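Local coordinates for conserved lipoprotein, putative (Clostridium novyi, PDB 4L1N), which is of unknown function but is a putative lipoprotein, probably anchored to the membrane, of a sequence family grouped with the beta propellers, at residues P63-K68 with C80-E86; K70-N74 with Y122-D128; E90-G94 with R137-T141; K106-D110 with V151-T155. All blocks are in the same frame, centred on the assembly; numbering follows the deposited sequence.

Contact 1 of 4, residues P63-K68 with C80-E86; sequences PTFATK and CIEGKGE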
loop_
_atom_site.group_PDB
_atom_site.type_symbol
_atom_site.label_atom_id
_atom_site.label_comp_id
_atom_site.label_asym_id
_atom_site.label_seq_id
_atom_site.Cartn_x
_atom_site.Cartn_y
_atom_site.Cartn_z
ATOM N N PRO A 63 13.915 -6.332 -7.534
ATOM C CA PRO A 63 12.765 -5.984 -8.400
ATOM C C PRO A 63 13.198 -5.552 -9.810
ATOM O O PRO A 63 14.316 -5.050 -9.971
ATOM C CB PRO A 63 12.099 -4.835 -7.647
ATOM C CG PRO A 63 13.159 -4.277 -6.766
ATOM C CD PRO A 63 13.982 -5.444 -6.355
ATOM N N THR A 64 12.336 -5.787 -10.837
ATOM C CA THR A 64 12.657 -5.496 -12.249
ATOM C C THR A 64 11.639 -4.543 -12.908
ATOM O O THR A 64 11.875 -4.065 -14.024
ATOM C CB THR A 64 12.767 -6.814 -13.071
ATOM O OG1 THR A 64 11.486 -7.432 -13.204
ATOM C CG2 THR A 64 13.749 -7.812 -12.476
ATOM N N PHE A 65 10.513 -4.278 -12.222
ATOM C CA PHE A 65 9.414 -3.438 -12.707
ATOM C C PHE A 65 8.647 -2.879 -11.499
ATOM O O PHE A 65 7.437 -3.105 -11.354
ATOM C CB PHE A 65 8.511 -4.290 -13.627
ATOM C CG PHE A 65 7.543 -3.546 -14.507
ATOM C CD1 PHE A 65 7.984 -2.539 -15.361
ATOM C CD2 PHE A 65 6.195 -3.887 -14.527
ATOM C CE1 PHE A 65 7.087 -1.857 -16.184
ATOM C CE2 PHE A 65 5.297 -3.206 -15.354
ATOM C CZ PHE A 65 5.752 -2.200 -16.182
ATOM N N ALA A 66 9.381 -2.154 -10.620
ATOM C CA ALA A 66 8.883 -1.624 -9.349
ATOM C C ALA A 66 8.914 -0.093 -9.196
ATOM O O ALA A 66 9.570 0.604 -9.970
ATOM C CB ALA A 66 9.695 -2.224 -8.224
ATOM N N THR A 67 8.223 0.416 -8.139
ATOM C CA THR A 67 8.242 1.826 -7.743
ATOM C C THR A 67 9.601 2.084 -7.056
ATOM O O THR A 67 10.302 1.127 -6.728
ATOM C CB THR A 67 7.025 2.201 -6.861
ATOM O OG1 THR A 67 7.106 1.581 -5.575
ATOM C CG2 THR A 67 5.689 1.895 -7.523
ATOM N N LYS A 68 9.995 3.353 -6.863
ATOM C CA LYS A 68 11.282 3.678 -6.231
ATOM C C LYS A 68 11.298 3.238 -4.754
ATOM O O LYS A 68 10.250 3.219 -4.104
ATOM C CB LYS A 68 11.605 5.181 -6.362
ATOM C CG LYS A 68 12.090 5.590 -7.758
ATOM C CD LYS A 68 12.397 7.087 -7.850
ATOM C CE LYS A 68 12.899 7.515 -9.212
ATOM N NZ LYS A 68 11.796 7.651 -10.199
ATOM N N CYS A 80 9.136 -1.025 -1.603
ATOM C CA CYS A 80 8.636 -0.649 -2.932
ATOM C C CYS A 80 7.544 -1.639 -3.368
ATOM O O CYS A 80 7.345 -2.654 -2.692
ATOM C CB CYS A 80 9.772 -0.585 -3.954
ATOM S SG CYS A 80 10.420 -2.204 -4.468
ATOM N N ILE A 81 6.850 -1.348 -4.498
ATOM C CA ILE A 81 5.827 -2.228 -5.073
ATOM C C ILE A 81 6.365 -2.743 -6.400
ATOM O O ILE A 81 6.487 -1.952 -7.338
ATOM C CB ILE A 81 4.430 -1.552 -5.245
ATOM C CG1 ILE A 81 3.860 -1.028 -3.924
ATOM C CG2 ILE A 81 3.432 -2.501 -5.944
ATOM C CD1 ILE A 81 3.025 0.147 -4.090
ATOM N N GLU A 82 6.664 -4.065 -6.479
ATOM C CA GLU A 82 7.157 -4.739 -7.673
ATOM C C GLU A 82 5.995 -5.289 -8.507
ATOM O O GLU A 82 5.049 -5.837 -7.945
ATOM C CB GLU A 82 8.147 -5.863 -7.275
ATOM C CG GLU A 82 8.497 -6.912 -8.336
ATOM C CD GLU A 82 9.272 -6.508 -9.583
ATOM O OE1 GLU A 82 9.497 -5.293 -9.784
ATOM O OE2 GLU A 82 9.643 -7.410 -10.372
ATOM N N GLY A 83 6.081 -5.122 -9.830
ATOM C CA GLY A 83 5.122 -5.674 -10.783
ATOM C C GLY A 83 4.175 -4.738 -11.495
ATOM O O GLY A 83 3.405 -5.187 -12.352
ATOM N N LYS A 84 4.209 -3.436 -11.156
ATOM C CA LYS A 84 3.278 -2.481 -11.752
ATOM C C LYS A 84 3.955 -1.216 -12.350
ATOM O O LYS A 84 3.267 -0.245 -12.678
ATOM C CB LYS A 84 2.244 -2.078 -10.706
ATOM C CG LYS A 84 1.245 -3.147 -10.313
ATOM C CD LYS A 84 0.348 -2.557 -9.240
ATOM C CE LYS A 84 -1.129 -2.683 -9.519
ATOM N NZ LYS A 84 -1.631 -1.756 -10.552
ATOM N N GLY A 85 5.265 -1.251 -12.548
ATOM C CA GLY A 85 5.969 -0.106 -13.114
ATOM C C GLY A 85 6.354 0.934 -12.086
ATOM O O GLY A 85 6.009 0.807 -10.913
ATOM N N GLU A 86 7.073 1.974 -12.532
ATOM C CA GLU A 86 7.635 3.084 -11.743
ATOM C C GLU A 86 6.607 3.864 -10.889
ATOM O O GLU A 86 6.988 4.424 -9.846
ATOM C CB GLU A 86 8.338 4.072 -12.691
ATOM C CG GLU A 86 9.519 4.807 -12.078
ATOM C CD GLU A 86 10.057 5.932 -12.939
ATOM O OE1 GLU A 86 9.330 6.935 -13.130
ATOM O OE2 GLU A 86 11.210 5.816 -13.414
#
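Ala66 and Glu82 form a single beta bridge, with their CA atoms 3.9 Å apart, where the loop 63-68 lies against the end of strand 77-82 and the turn beyond it. On one side of the bridge Thr67 N donates to Ile81 O at 3.0 Å. On the other, Phe65 O accepts from both Gly83 N and Gly85 N, the second at 3.1 Å, and the two donors come from opposite faces of the carbonyl plane. Glu82 turns away from its own amide (chi1 165°) and bends at chi2, which brings OE1 within 2.8 Å of Phe65 N, met with its syn lone pair. Thr64 N donates to Glu82 OE2 at 3.2 Å, approaching from above the carboxylate plane. Thr67 OG1, set between its own N and carbonyl carbon (chi1 69°), accepts from Ile81 N at 3.1 Å. The Phe65 ring lies flat over Gly85, whose CA is 3.6 Å from the centroid and 8° off the normal. Lys68 NZ and Glu86 OE2 make only a long salt bridge of 3.7 Å. The chemistry implies a loop fixed mainly by polar groups: one carboxylate serves two successive amides, and their N-H groups probably help to stabilise its negative charge.

Contact 2 of 4, residues K70-N74 with Y122-D128; sequences KNSSN and YIDWFDD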
loop_
_atom_site.group_PDB
_atom_site.type_symbol
_atom_site.label_atom_id
_atom_site.label_comp_id
_atom_site.label_asym_id
_atom_site.label_seq_id
_atom_site.Cartn_x
_atom_site.Cartn_y
_atom_site.Cartn_z
ATOM N N LYS A 70 11.416 3.481 -1.066
ATOM C CA LYS A 70 11.167 4.448 0.000
ATOM C C LYS A 70 11.796 3.888 1.254
ATOM O O LYS A 70 11.416 2.806 1.709
ATOM C CB LYS A 70 9.659 4.696 0.201
ATOM C CG LYS A 70 9.074 5.900 -0.527
ATOM C CD LYS A 70 7.535 5.849 -0.469
ATOM C CE LYS A 70 6.859 6.857 -1.361
ATOM N NZ LYS A 70 5.629 6.298 -1.975
ATOM N N ASN A 71 12.786 4.590 1.787
ATOM C CA ASN A 71 13.487 4.173 2.992
ATOM C C ASN A 71 12.678 4.445 4.247
ATOM O O ASN A 71 11.892 5.394 4.287
ATOM C CB ASN A 71 14.798 4.924 3.084
ATOM C CG ASN A 71 15.999 4.117 2.714
ATOM O OD1 ASN A 71 16.072 3.497 1.647
ATOM N ND2 ASN A 71 16.986 4.155 3.582
ATOM N N SER A 72 12.904 3.642 5.290
ATOM C CA SER A 72 12.289 3.830 6.600
ATOM C C SER A 72 12.898 5.094 7.239
ATOM O O SER A 72 13.996 5.502 6.835
ATOM C CB SER A 72 12.541 2.597 7.461
ATOM O OG SER A 72 12.031 2.765 8.771
ATOM N N SER A 73 12.213 5.719 8.223
ATOM C CA SER A 73 12.755 6.936 8.865
ATOM C C SER A 73 14.131 6.686 9.515
ATOM O O SER A 73 15.021 7.516 9.350
ATOM C CB SER A 73 11.782 7.507 9.894
ATOM O OG SER A 73 11.881 6.862 11.153
ATOM N N ASN A 74 14.312 5.525 10.195
ATOM C CA ASN A 74 15.561 5.127 10.866
ATOM C C ASN A 74 16.607 4.568 9.872
ATOM O O ASN A 74 17.702 4.180 10.291
ATOM C CB ASN A 74 15.276 4.090 11.982
ATOM C CG ASN A 74 14.724 2.747 11.540
ATOM O OD1 ASN A 74 14.352 2.516 10.379
ATOM N ND2 ASN A 74 14.642 1.816 12.478
ATOM N N TYR A 122 -0.443 1.965 -3.345
ATOM C CA TYR A 122 0.402 3.031 -2.781
ATOM C C TYR A 122 0.886 2.602 -1.410
ATOM O O TYR A 122 0.103 2.072 -0.618
ATOM C CB TYR A 122 -0.319 4.401 -2.701
ATOM C CG TYR A 122 0.532 5.514 -2.104
ATOM C CD1 TYR A 122 0.545 5.751 -0.731
ATOM C CD2 TYR A 122 1.327 6.322 -2.910
ATOM C CE1 TYR A 122 1.360 6.735 -0.173
ATOM C CE2 TYR A 122 2.155 7.301 -2.362
ATOM C CZ TYR A 122 2.168 7.509 -0.994
ATOM O OH TYR A 122 2.984 8.476 -0.441
ATOM N N ILE A 123 2.187 2.813 -1.145
ATOM C CA ILE A 123 2.787 2.484 0.133
ATOM C C ILE A 123 3.681 3.636 0.593
ATOM O O ILE A 123 4.321 4.309 -0.219
ATOM C CB ILE A 123 3.560 1.115 0.144
ATOM C CG1 ILE A 123 4.891 1.153 -0.651
ATOM C CG2 ILE A 123 2.672 -0.085 -0.247
ATOM C CD1 ILE A 123 5.903 0.237 -0.197
ATOM N N ASP A 124 3.704 3.853 1.910
ATOM C CA ASP A 124 4.570 4.793 2.613
ATOM C C ASP A 124 4.700 4.343 4.050
ATOM O O ASP A 124 3.928 3.491 4.489
ATOM C CB ASP A 124 4.105 6.237 2.516
ATOM C CG ASP A 124 5.248 7.234 2.458
ATOM O OD1 ASP A 124 6.383 6.876 2.893
ATOM O OD2 ASP A 124 5.010 8.383 1.985
ATOM N N TRP A 125 5.694 4.861 4.774
ATOM C CA TRP A 125 5.956 4.394 6.128
ATOM C C TRP A 125 5.046 5.034 7.169
ATOM O O TRP A 125 4.767 6.228 7.098
ATOM C CB TRP A 125 7.428 4.605 6.479
ATOM C CG TRP A 125 8.330 3.715 5.677
ATOM C CD1 TRP A 125 8.958 4.021 4.505
ATOM C CD2 TRP A 125 8.693 2.358 5.986
ATOM N NE1 TRP A 125 9.736 2.957 4.092
ATOM C CE2 TRP A 125 9.584 1.921 4.980
ATOM C CE3 TRP A 125 8.373 1.474 7.036
ATOM C CZ2 TRP A 125 10.129 0.628 4.971
ATOM C CZ3 TRP A 125 8.931 0.200 7.034
ATOM C CH2 TRP A 125 9.772 -0.221 5.998
ATOM N N PHE A 126 4.571 4.216 8.128
ATOM C CA PHE A 126 3.723 4.633 9.250
ATOM C C PHE A 126 4.613 4.883 10.466
ATOM O O PHE A 126 4.435 5.873 11.176
ATOM C CB PHE A 126 2.637 3.580 9.550
ATOM C CG PHE A 126 1.731 3.927 10.703
ATOM C CD1 PHE A 126 2.047 3.538 11.998
ATOM C CD2 PHE A 126 0.564 4.650 10.497
ATOM C CE1 PHE A 126 1.227 3.886 13.069
ATOM C CE2 PHE A 126 -0.261 4.998 11.569
ATOM C CZ PHE A 126 0.073 4.607 12.847
ATOM N N ASP A 127 5.540 3.958 10.720
ATOM C CA ASP A 127 6.551 4.004 11.769
ATOM C C ASP A 127 7.733 3.105 11.302
ATOM O O ASP A 127 7.828 2.815 10.112
ATOM C CB ASP A 127 5.982 3.651 13.172
ATOM C CG ASP A 127 5.341 2.287 13.391
ATOM O OD1 ASP A 127 5.729 1.321 12.688
ATOM O OD2 ASP A 127 4.514 2.163 14.330
ATOM N N ASP A 128 8.636 2.697 12.193
ATOM C CA ASP A 128 9.810 1.921 11.770
ATOM C C ASP A 128 9.514 0.436 11.552
ATOM O O ASP A 128 10.402 -0.286 11.085
ATOM C CB ASP A 128 10.975 2.093 12.766
ATOM C CG ASP A 128 11.415 3.539 12.934
ATOM O OD1 ASP A 128 11.805 4.168 11.919
ATOM O OD2 ASP A 128 11.361 4.045 14.076
#
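The indole of Trp125 is tethered to Lys70: NE1 donates to Lys70 O at 2.9 Å with an N-H...O angle of 177°. The oxygen lies in the indole plane, whereas the donor stands well above the carbonyl plane. A chi1 of -68°, which keeps CG beside the backbone N, lets Trp125 present one face to the passing backbone of Ser72, whose CA lies over the five-membered ring, 3.7 Å from its centroid. Phe77 and Ala79 of strand 77-82 also touch this tryptophan.

The Lys70 side chain reaches across the gap, back toward the earlier residues of 122-125. It crosses Asp124 and Tyr122 at about right angles, and NZ reaches Ile123 O at 3.0 Å, nearly along the C=O axis. Tyr122 CE2 approaches NZ obliquely at 3.6 Å. Asp124 OD2 stays 4.5 Å from NZ, too far for a salt bridge, although its charge may still favour the ammonium there.

At the far end Asp128 OD1 accepts from Ser73 OG at 2.8 Å on its syn side and, weakly, from Asn74 N. The Asn74 amide is stacked on the Asp128 carboxylate, the planes 23° apart. Ser72 OG steadies that amide by donating to Asn74 OD1 at 2.8 Å, and Lys76 N donates to the same oxygen.

Strands 70-71 and 118-125 are the two outermost of a nine-stranded antiparallel sheet. Their nearest CA atoms, Lys70 and Asp124, are 7.1 Å apart, and the junction is made by side chains reaching the opposite backbone, consistent with a sheet curled until its two edge strands approach without backbone pairing.

Contact 3 of 4, residues E90-G94 with R137-T141; sequences EEGVG and RAHGT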
loop_
_atom_site.group_PDB
_atom_site.type_symbol
_atom_site.label_atom_id
_atom_site.label_comp_id
_atom_site.label_asym_id
_atom_site.label_seq_id
_atom_site.Cartn_x
_atom_site.Cartn_y
_atom_site.Cartn_z
ATOM N N GLU A 90 0.517 0.254 -13.975
ATOM C CA GLU A 90 0.330 -0.921 -14.812
ATOM C C GLU A 90 -0.572 -1.928 -14.139
ATOM O O GLU A 90 -0.499 -2.100 -12.923
ATOM C CB GLU A 90 1.677 -1.566 -15.150
ATOM C CG GLU A 90 2.582 -0.676 -15.979
ATOM C CD GLU A 90 2.004 -0.281 -17.322
ATOM O OE1 GLU A 90 1.692 -1.194 -18.122
ATOM O OE2 GLU A 90 1.815 0.937 -17.552
ATOM N N GLU A 91 -1.416 -2.608 -14.938
ATOM C CA GLU A 91 -2.358 -3.627 -14.477
ATOM C C GLU A 91 -1.635 -4.819 -13.879
ATOM O O GLU A 91 -0.489 -5.099 -14.240
ATOM C CB GLU A 91 -3.251 -4.098 -15.631
ATOM C CG GLU A 91 -4.500 -3.254 -15.823
ATOM C CD GLU A 91 -5.610 -3.856 -16.667
ATOM O OE1 GLU A 91 -5.486 -5.022 -17.110
ATOM O OE2 GLU A 91 -6.628 -3.156 -16.862
ATOM N N GLY A 92 -2.309 -5.498 -12.960
ATOM C CA GLY A 92 -1.774 -6.687 -12.310
ATOM C C GLY A 92 -1.716 -6.581 -10.804
ATOM O O GLY A 92 -1.997 -5.514 -10.248
ATOM N N VAL A 93 -1.374 -7.710 -10.139
ATOM C CA VAL A 93 -1.228 -7.813 -8.691
ATOM C C VAL A 93 0.235 -7.541 -8.358
ATOM O O VAL A 93 1.107 -8.340 -8.704
ATOM C CB VAL A 93 -1.724 -9.176 -8.124
ATOM C CG1 VAL A 93 -1.365 -9.337 -6.651
ATOM C CG2 VAL A 93 -3.224 -9.356 -8.324
ATOM N N GLY A 94 0.490 -6.392 -7.745
ATOM C CA GLY A 94 1.818 -6.001 -7.297
ATOM C C GLY A 94 2.154 -6.683 -5.987
ATOM O O GLY A 94 1.260 -7.181 -5.293
ATOM N N ARG A 137 -8.243 -2.439 -6.695
ATOM C CA ARG A 137 -8.478 -3.517 -7.648
ATOM C C ARG A 137 -7.272 -3.579 -8.571
ATOM O O ARG A 137 -6.681 -2.532 -8.858
ATOM C CB ARG A 137 -9.794 -3.325 -8.425
ATOM C CG ARG A 137 -11.075 -3.641 -7.625
ATOM C CD ARG A 137 -11.365 -5.131 -7.525
ATOM N NE ARG A 137 -12.756 -5.436 -7.175
ATOM C CZ ARG A 137 -13.239 -5.487 -5.933
ATOM N NH1 ARG A 137 -12.459 -5.203 -4.896
ATOM N NH2 ARG A 137 -14.512 -5.798 -5.722
ATOM N N ALA A 138 -6.837 -4.804 -8.931
ATOM C CA ALA A 138 -5.635 -5.049 -9.723
ATOM C C ALA A 138 -5.810 -4.661 -11.179
ATOM O O ALA A 138 -4.836 -4.282 -11.835
ATOM C CB ALA A 138 -5.241 -6.509 -9.624
ATOM N N HIS A 139 -7.042 -4.774 -11.693
ATOM C CA HIS A 139 -7.331 -4.477 -13.090
ATOM C C HIS A 139 -8.411 -3.384 -13.227
ATOM O O HIS A 139 -9.242 -3.211 -12.329
ATOM C CB HIS A 139 -7.732 -5.776 -13.803
ATOM C CG HIS A 139 -6.710 -6.861 -13.639
ATOM N ND1 HIS A 139 -6.843 -7.836 -12.663
ATOM C CD2 HIS A 139 -5.531 -7.047 -14.281
ATOM C CE1 HIS A 139 -5.767 -8.604 -12.766
ATOM N NE2 HIS A 139 -4.943 -8.163 -13.720
ATOM N N GLY A 140 -8.352 -2.627 -14.319
ATOM C CA GLY A 140 -9.304 -1.554 -14.580
ATOM C C GLY A 140 -8.705 -0.166 -14.551
ATOM O O GLY A 140 -7.618 0.033 -14.001
ATOM N N THR A 141 -9.448 0.804 -15.126
ATOM C CA THR A 141 -9.100 2.227 -15.307
ATOM C C THR A 141 -9.669 3.163 -14.205
ATOM O O THR A 141 -9.296 4.350 -14.119
ATOM C CB THR A 141 -9.631 2.699 -16.693
ATOM O OG1 THR A 141 -11.011 2.329 -16.866
ATOM C CG2 THR A 141 -8.803 2.159 -17.855
#
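Glu91 lays its carboxylate across the edge of the His139 imidazole, OE1 sitting near the ring plane and 3.5 Å from His139 CD2. The two side chains cross at about a right angle, and their flat groups are turned 82° apart, so this is an edge approach and not a stack. An extended chain beyond CG (chi2 -164°) carries the carboxylate past the ring to the next residue, where OE2 accepts from Gly140 N at 3.1 Å. That bond is fairly straight (161° at the hydrogen), but the donor stands well above the carboxylate plane. Glu91 OE1 remains 4.7 Å from His139 NE2, so no ion pair is formed between them.

A backbone bond runs alongside: Gly92 N donates to Ala138 O at 3.0 Å. Next to this bond Val93 CG2 packs on Ala138 CB at 3.7 Å, while Gly92 CA lies obliquely to the imidazole, 3.8 Å from His139 NE2. Ala138 is also backbone-bonded to Lys117, and Gly94 N to Thr119 OG1, which ties the two loops to the beginning of strand 118-125 and the residue just before it.

The two loops are thus joined at the surface by one backbone bond and one carboxylate-amide bond, with Val93-Ala138 packing. The nearby carboxylate might modestly favour a protonated imidazole.

Contact 4 of 4, residues K106-D110 with V151-T155; sequences KWELD and VNIET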
loop_
_atom_site.group_PDB
_atom_site.type_symbol
_atom_site.label_atom_id
_atom_site.label_comp_id
_atom_site.label_asym_id
_atom_site.label_seq_id
_atom_site.Cartn_x
_atom_site.Cartn_y
_atom_site.Cartn_z
ATOM N N LYS A 106 16.156 -9.740 2.355
ATOM C CA LYS A 106 15.108 -9.373 1.406
ATOM C C LYS A 106 13.929 -10.317 1.541
ATOM O O LYS A 106 14.111 -11.524 1.621
ATOM C CB LYS A 106 15.628 -9.418 -0.051
ATOM C CG LYS A 106 16.789 -8.487 -0.380
ATOM C CD LYS A 106 17.585 -8.983 -1.583
ATOM C CE LYS A 106 18.884 -8.234 -1.731
ATOM N NZ LYS A 106 19.370 -8.247 -3.134
ATOM N N TRP A 107 12.722 -9.778 1.537
ATOM C CA TRP A 107 11.488 -10.555 1.553
ATOM C C TRP A 107 10.381 -9.769 0.831
ATOM O O TRP A 107 10.610 -8.635 0.415
ATOM C CB TRP A 107 11.074 -10.974 2.973
ATOM C CG TRP A 107 10.594 -9.873 3.874
ATOM C CD1 TRP A 107 9.300 -9.490 4.078
ATOM C CD2 TRP A 107 11.380 -9.161 4.837
ATOM N NE1 TRP A 107 9.237 -8.541 5.070
ATOM C CE2 TRP A 107 10.503 -8.316 5.552
ATOM C CE3 TRP A 107 12.752 -9.140 5.155
ATOM C CZ2 TRP A 107 10.951 -7.450 6.553
ATOM C CZ3 TRP A 107 13.196 -8.271 6.137
ATOM C CH2 TRP A 107 12.305 -7.415 6.802
ATOM N N GLU A 108 9.227 -10.418 0.609
ATOM C CA GLU A 108 8.084 -9.826 -0.047
ATOM C C GLU A 108 6.818 -10.106 0.758
ATOM O O GLU A 108 6.711 -11.133 1.433
ATOM C CB GLU A 108 7.950 -10.286 -1.525
ATOM C CG GLU A 108 7.436 -11.697 -1.758
ATOM C CD GLU A 108 7.351 -12.182 -3.196
ATOM O OE1 GLU A 108 8.383 -12.184 -3.908
ATOM O OE2 GLU A 108 6.272 -12.691 -3.566
ATOM N N LEU A 109 5.885 -9.146 0.722
ATOM C CA LEU A 109 4.574 -9.254 1.338
ATOM C C LEU A 109 3.565 -9.418 0.229
ATOM O O LEU A 109 3.425 -8.539 -0.628
ATOM C CB LEU A 109 4.236 -8.039 2.202
ATOM C CG LEU A 109 5.001 -7.796 3.486
ATOM C CD1 LEU A 109 4.469 -6.529 4.158
ATOM C CD2 LEU A 109 4.903 -8.969 4.455
ATOM N N ASP A 110 2.904 -10.566 0.211
ATOM C CA ASP A 110 1.935 -10.878 -0.824
ATOM C C ASP A 110 0.550 -10.918 -0.295
ATOM O O ASP A 110 0.294 -11.520 0.739
ATOM C CB ASP A 110 2.244 -12.225 -1.471
ATOM C CG ASP A 110 3.355 -12.188 -2.485
ATOM O OD1 ASP A 110 3.958 -11.102 -2.674
ATOM O OD2 ASP A 110 3.616 -13.239 -3.106
ATOM N N VAL A 151 0.121 -1.843 7.789
ATOM C CA VAL A 151 0.609 -3.218 7.593
ATOM C C VAL A 151 1.997 -3.444 8.218
ATOM O O VAL A 151 2.950 -2.755 7.873
ATOM C CB VAL A 151 0.613 -3.563 6.080
ATOM C CG1 VAL A 151 1.122 -4.983 5.828
ATOM C CG2 VAL A 151 -0.776 -3.352 5.462
ATOM N N ASN A 152 2.100 -4.438 9.115
ATOM C CA ASN A 152 3.340 -4.847 9.777
ATOM C C ASN A 152 4.256 -5.521 8.755
ATOM O O ASN A 152 3.881 -6.536 8.163
ATOM C CB ASN A 152 3.027 -5.774 10.937
ATOM C CG ASN A 152 4.173 -6.007 11.899
ATOM O OD1 ASN A 152 5.291 -6.398 11.531
ATOM N ND2 ASN A 152 3.888 -5.833 13.172
ATOM N N ILE A 153 5.446 -4.933 8.530
ATOM C CA ILE A 153 6.408 -5.381 7.513
ATOM C C ILE A 153 6.934 -6.787 7.783
ATOM O O ILE A 153 7.455 -7.421 6.860
ATOM C CB ILE A 153 7.585 -4.384 7.294
ATOM C CG1 ILE A 153 8.530 -4.281 8.501
ATOM C CG2 ILE A 153 7.085 -3.033 6.812
ATOM C CD1 ILE A 153 9.928 -3.993 8.150
ATOM N N GLU A 154 6.774 -7.284 9.013
ATOM C CA GLU A 154 7.266 -8.602 9.396
ATOM C C GLU A 154 6.156 -9.660 9.415
ATOM O O GLU A 154 6.342 -10.719 8.825
ATOM C CB GLU A 154 7.966 -8.516 10.772
ATOM C CG GLU A 154 8.687 -9.774 11.225
ATOM C CD GLU A 154 9.629 -10.400 10.216
ATOM O OE1 GLU A 154 10.589 -9.723 9.782
ATOM O OE2 GLU A 154 9.398 -11.577 9.858
ATOM N N THR A 155 5.037 -9.403 10.113
ATOM C CA THR A 155 3.953 -10.374 10.288
ATOM C C THR A 155 2.892 -10.329 9.166
ATOM O O THR A 155 2.152 -11.298 8.989
ATOM C CB THR A 155 3.281 -10.200 11.666
ATOM O OG1 THR A 155 2.673 -8.912 11.763
ATOM C CG2 THR A 155 4.241 -10.421 12.835
#
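One hydrogen bond joins the two segments: Trp107 NE1 donates to Ile153 O at 2.8 Å, bent to 146° at the hydrogen. The donor meets the carbonyl oxygen almost head-on, and the oxygen lies near the indole plane. Trp107 CG sits between the backbone N and the carbonyl carbon (chi1 70°), which carries the ring away from its own strand toward Ile153. A methyl, Leu109 CD2, packs against the same Ile153 O at 3.8 Å. Within 151-155, Asn152 OD1 accepts from Glu154 N at 3.1 Å, an Asx turn at the end of strand 147-152.

In the sheet, strands 49-56 and 157-160 lie between 105-111 and 147-152, consistent with a sheet that curls, so that residues of non-neighbouring strands meet on its inner side. Phe52 of strand 49-56 touches both Leu109 and Val151.

Apolar contacts add to this. Leu109 CD1 and Val151 CG1 meet tip to tip at 4.0 Å. Ile153 crosses the indole at about a right angle, and Ile153 CD1 touches Trp107 CZ2 at 3.9 Å.

A charged pair adjoins the indole: Glu154 OE1 lies over one face, 4.0 Å from Trp107 CZ2, while its OE2 forms a salt bridge with Lys54, itself in cation-pi contact with Trp107.

How the contacts relate
Contacts 1, 2 and 4 all involve the nine-stranded sheet. Contacts 1 and 2 have centres 16 Å apart and meet in the core, where Ile81 CD1 packs on Ile123 CG2 at 3.9 Å. Contact 2 adjoins contact 4 through Trp125 CZ3 and Ile153 CG2, 3.7 Å apart, so the two tryptophan-anchored contacts have Ile153 in common. Contact 3 leans on contact 1: Lys84 NZ lies 2.7 Å from Glu90 O, a probable hydrogen bond, and Phe65 CZ touches Glu90 CG. Contacts 2 and 3 lie on opposite sides of the chain's centre, their own centres 23 Å apart. No ligand or active site is known to which the contacts could be related.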